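Long-range contact in acyl-coenzyme A oxidase 1 (Yarrowia lipolytica, PDB 5Y9D), which oxidises saturated acyl-CoA thioesters to (2E)-enoyl-CoAs with an FAD cofactor, passing the electrons to oxygen to give hydrogen peroxide in peroxisomal beta-oxidation: residues L365-E377 / T569-I581. Residues are numbered along the deposited sequence; the frame is centred on the assembly and turned at random.
Sequences LAYCYAMKMGADE and TRQHLISSFYARI
Helix segments 365-377 and 569-581 cross at nearly a right angle (87°), their axes 8.3 Å apart, with Ala370 facing Phe577 and Gly374 facing Leu573. Phe577 is the knob at the centre, seated among Ala366, Tyr369, Ala370 and Met373. Ala370 lies over one face of its ring, while Tyr369 CB meets the far end, 3.6 Å from Phe577 CZ. Met373 CG packs against Phe577 CD1, and its sulfur makes an oblique Met-aromatic contact. A bend at chi2 of Met373 (-57°) brings SD over the centre of one face of the Arg580 guanidinium. Gly374 lets Leu573 in close: Leu573 CD2 is 3.6 Å from Gly374 CA, and its CD1 reaches the edge of the Tyr367 ring. Over a face of that ring stands the Arg570 guanidinium, CZ 4.5 Å from the ring centroid, a cation-pi contact; Arg570 NE hydrogen-bonds Ser603 OG and NH2 forms a salt bridge with Glu606, both on helix 589-606.

Charged groups flank the apolar middle. Arg580 NH1 and NH2 both meet Asp376 OD2 end-on in a salt bridge, NH1 at 3.0 Å, the carboxylate and guanidinium planes 34° apart; NH2 also bonds the Phe50 carbonyl. Glu377 extends beyond CG to set OE1 2.8 Å from Ser576 OG, whose proton may go there or to the His572 carbonyl; His572 NE2 is 3.1 Å from the same OE1.

The contact thus joins the C-alpha1 and C-terminal helical regions through a buried apolar centre, and Asp376 probably offsets the positive charge that Arg580 brings close to Lys372, whose NZ hydrogen-bonds the Leu51 carbonyl.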
# COMPACT_ATOMS: atom_id res chain seq x y z
N LEU A 365 14.36 7.92 -5.53
CA LEU A 365 15.69 8.12 -4.90
C LEU A 365 15.97 9.59 -4.53
O LEU A 365 16.48 9.89 -3.47
CB LEU A 365 16.84 7.58 -5.75
CG LEU A 365 18.22 7.73 -5.10
CD1 LEU A 365 18.29 7.04 -3.73
CD2 LEU A 365 19.32 7.19 -5.99
N ALA A 366 15.64 10.49 -5.43
CA ALA A 366 15.80 11.90 -5.15
C ALA A 366 14.85 12.38 -4.05
O ALA A 366 15.27 13.08 -3.13
CB ALA A 366 15.62 12.70 -6.41
N TYR A 367 13.61 11.94 -4.11
CA TYR A 367 12.62 12.24 -3.06
C TYR A 367 13.27 11.90 -1.74
O TYR A 367 13.38 12.74 -0.85
CB TYR A 367 11.32 11.40 -3.22
CG TYR A 367 10.08 11.91 -2.52
CD1 TYR A 367 10.15 12.86 -1.51
CD2 TYR A 367 8.82 11.42 -2.85
CE1 TYR A 367 9.01 13.33 -0.87
CE2 TYR A 367 7.67 11.89 -2.22
CZ TYR A 367 7.79 12.84 -1.21
OH TYR A 367 6.69 13.32 -0.54
N CYS A 368 13.70 10.65 -1.62
CA CYS A 368 14.31 10.15 -0.41
C CYS A 368 15.45 11.06 0.06
O CYS A 368 15.42 11.51 1.20
CB CYS A 368 14.81 8.72 -0.63
SG CYS A 368 15.71 8.12 0.80
N TYR A 369 16.43 11.36 -0.80
CA TYR A 369 17.54 12.29 -0.38
C TYR A 369 16.95 13.57 0.19
O TYR A 369 17.44 14.07 1.20
CB TYR A 369 18.50 12.67 -1.55
CG TYR A 369 19.72 11.78 -1.75
CD1 TYR A 369 19.59 10.46 -2.13
CD2 TYR A 369 20.99 12.26 -1.55
CE1 TYR A 369 20.70 9.65 -2.31
CE2 TYR A 369 22.11 11.45 -1.71
CZ TYR A 369 21.96 10.16 -2.12
OH TYR A 369 23.07 9.36 -2.31
N ALA A 370 15.89 14.08 -0.44
CA ALA A 370 15.22 15.32 0.01
C ALA A 370 14.55 15.14 1.36
O ALA A 370 14.56 16.05 2.22
CB ALA A 370 14.18 15.78 -1.01
N MET A 371 13.96 13.98 1.58
CA MET A 371 13.37 13.78 2.90
C MET A 371 14.34 14.08 4.04
O MET A 371 13.94 14.70 5.01
CB MET A 371 12.79 12.40 3.02
CG MET A 371 11.49 12.26 2.27
SD MET A 371 11.14 10.53 2.38
CE MET A 371 9.54 10.43 1.60
N LYS A 372 15.61 13.69 3.89
CA LYS A 372 16.62 13.95 4.94
C LYS A 372 16.87 15.42 5.20
O LYS A 372 17.06 15.81 6.35
CB LYS A 372 17.97 13.27 4.60
CG LYS A 372 19.03 13.36 5.69
CD LYS A 372 18.55 12.70 6.99
CE LYS A 372 19.49 13.01 8.14
NZ LYS A 372 20.72 12.21 8.08
N MET A 373 16.91 16.21 4.13
CA MET A 373 16.96 17.68 4.26
C MET A 373 15.78 18.19 5.15
O MET A 373 16.00 18.88 6.15
CB MET A 373 16.94 18.37 2.89
CG MET A 373 17.80 17.70 1.81
SD MET A 373 19.53 17.53 2.29
CE MET A 373 19.84 15.84 1.83
N GLY A 374 14.56 17.80 4.83
CA GLY A 374 13.41 18.05 5.69
C GLY A 374 13.57 17.57 7.13
O GLY A 374 13.49 18.35 8.09
N ALA A 375 13.80 16.27 7.32
CA ALA A 375 14.02 15.72 8.66
C ALA A 375 15.02 16.54 9.50
O ALA A 375 14.76 16.83 10.66
CB ALA A 375 14.49 14.28 8.54
N ASP A 376 16.14 16.97 8.93
CA ASP A 376 17.14 17.74 9.69
C ASP A 376 16.66 19.13 10.12
O ASP A 376 16.84 19.48 11.26
CB ASP A 376 18.48 17.85 8.94
CG ASP A 376 19.17 16.50 8.77
OD1 ASP A 376 18.96 15.61 9.62
OD2 ASP A 376 19.92 16.33 7.78
N GLU A 377 16.06 19.91 9.23
CA GLU A 377 15.53 21.21 9.64
C GLU A 377 14.61 21.04 10.84
O GLU A 377 14.83 21.59 11.91
CB GLU A 377 14.74 21.88 8.52
CG GLU A 377 15.59 22.30 7.33
CD GLU A 377 14.76 22.90 6.20
OE1 GLU A 377 13.70 22.30 5.85
OE2 GLU A 377 15.19 23.95 5.66
N THR A 569 4.54 22.18 1.16
CA THR A 569 5.41 21.13 1.62
C THR A 569 6.36 20.70 0.51
O THR A 569 7.59 20.65 0.74
CB THR A 569 4.65 19.88 2.11
OG1 THR A 569 3.81 20.23 3.22
CG2 THR A 569 5.62 18.84 2.58
N ARG A 570 5.82 20.41 -0.69
CA ARG A 570 6.72 19.96 -1.75
C ARG A 570 7.75 21.04 -2.10
O ARG A 570 8.92 20.72 -2.33
CB ARG A 570 6.00 19.47 -2.99
CG ARG A 570 6.95 18.97 -4.07
CD ARG A 570 7.78 17.75 -3.58
NE ARG A 570 7.51 16.63 -4.49
CZ ARG A 570 6.74 15.58 -4.22
NH1 ARG A 570 6.19 15.40 -3.04
NH2 ARG A 570 6.55 14.68 -5.17
N GLN A 571 7.30 22.30 -2.12
CA GLN A 571 8.17 23.47 -2.33
C GLN A 571 9.21 23.62 -1.21
O GLN A 571 10.35 23.99 -1.45
CB GLN A 571 7.30 24.75 -2.49
CG GLN A 571 8.04 26.08 -2.57
CD GLN A 571 8.49 26.58 -1.21
OE1 GLN A 571 7.83 26.34 -0.19
NE2 GLN A 571 9.63 27.23 -1.18
N HIS A 572 8.82 23.35 0.02
CA HIS A 572 9.76 23.39 1.11
C HIS A 572 10.90 22.38 0.97
O HIS A 572 12.08 22.68 1.28
CB HIS A 572 9.04 23.12 2.42
CG HIS A 572 9.82 23.52 3.63
ND1 HIS A 572 10.23 24.81 3.85
CD2 HIS A 572 10.24 22.80 4.69
CE1 HIS A 572 10.88 24.87 5.00
NE2 HIS A 572 10.89 23.67 5.53
N LEU A 573 10.58 21.18 0.51
CA LEU A 573 11.59 20.12 0.46
C LEU A 573 12.55 20.37 -0.66
O LEU A 573 13.77 20.27 -0.47
CB LEU A 573 10.97 18.75 0.31
CG LEU A 573 10.48 18.09 1.59
CD1 LEU A 573 9.84 16.75 1.20
CD2 LEU A 573 11.60 17.87 2.61
N ILE A 574 11.99 20.69 -1.82
CA ILE A 574 12.80 21.05 -2.99
C ILE A 574 13.74 22.18 -2.59
O ILE A 574 14.95 22.09 -2.79
CB ILE A 574 11.89 21.44 -4.20
CG1 ILE A 574 11.23 20.18 -4.77
CG2 ILE A 574 12.68 22.24 -5.26
CD1 ILE A 574 10.13 20.47 -5.76
N SER A 575 13.20 23.22 -1.95
CA SER A 575 14.04 24.34 -1.51
C SER A 575 15.08 23.94 -0.50
O SER A 575 16.20 24.44 -0.57
CB SER A 575 13.21 25.47 -0.89
OG SER A 575 12.73 26.33 -1.89
N SER A 576 14.72 23.07 0.44
CA SER A 576 15.67 22.65 1.46
C SER A 576 16.81 21.81 0.88
O SER A 576 17.93 21.90 1.35
CB SER A 576 14.98 21.88 2.58
OG SER A 576 13.91 22.64 3.11
N PHE A 577 16.52 21.01 -0.13
CA PHE A 577 17.53 20.20 -0.79
C PHE A 577 18.56 21.09 -1.47
O PHE A 577 19.76 20.87 -1.30
CB PHE A 577 16.90 19.27 -1.82
CG PHE A 577 17.74 18.08 -2.19
CD1 PHE A 577 19.04 17.90 -1.70
CD2 PHE A 577 17.24 17.14 -3.06
CE1 PHE A 577 19.79 16.81 -2.07
CE2 PHE A 577 17.99 16.05 -3.44
CZ PHE A 577 19.26 15.88 -2.93
N TYR A 578 18.10 22.09 -2.21
CA TYR A 578 19.03 23.04 -2.86
C TYR A 578 19.87 23.85 -1.88
O TYR A 578 21.02 24.14 -2.13
CB TYR A 578 18.26 24.02 -3.75
CG TYR A 578 17.85 23.42 -5.05
CD1 TYR A 578 18.78 22.87 -5.90
CD2 TYR A 578 16.52 23.42 -5.45
CE1 TYR A 578 18.41 22.31 -7.10
CE2 TYR A 578 16.14 22.88 -6.67
CZ TYR A 578 17.11 22.33 -7.49
OH TYR A 578 16.77 21.77 -8.69
N ALA A 579 19.27 24.23 -0.76
CA ALA A 579 19.96 25.00 0.25
C ALA A 579 21.12 24.20 0.83
O ALA A 579 22.14 24.79 1.20
CB ALA A 579 19.00 25.41 1.36
N ARG A 580 20.97 22.88 0.93
CA ARG A 580 22.08 22.01 1.40
C ARG A 580 23.13 21.69 0.30
O ARG A 580 24.30 21.53 0.59
CB ARG A 580 21.54 20.67 1.96
CG ARG A 580 20.78 20.75 3.27
CD ARG A 580 21.65 20.67 4.50
NE ARG A 580 22.13 19.30 4.79
CZ ARG A 580 21.45 18.33 5.40
NH1 ARG A 580 20.19 18.52 5.78
NH2 ARG A 580 22.03 17.16 5.65
N ILE A 581 22.69 21.58 -0.95
CA ILE A 581 23.59 21.32 -2.10
C ILE A 581 24.55 22.50 -2.30
O ILE A 581 25.68 22.35 -2.80
CB ILE A 581 22.78 21.04 -3.40
CG1 ILE A 581 21.79 19.90 -3.15
CG2 ILE A 581 23.69 20.74 -4.59
CD1 ILE A 581 21.47 19.02 -4.34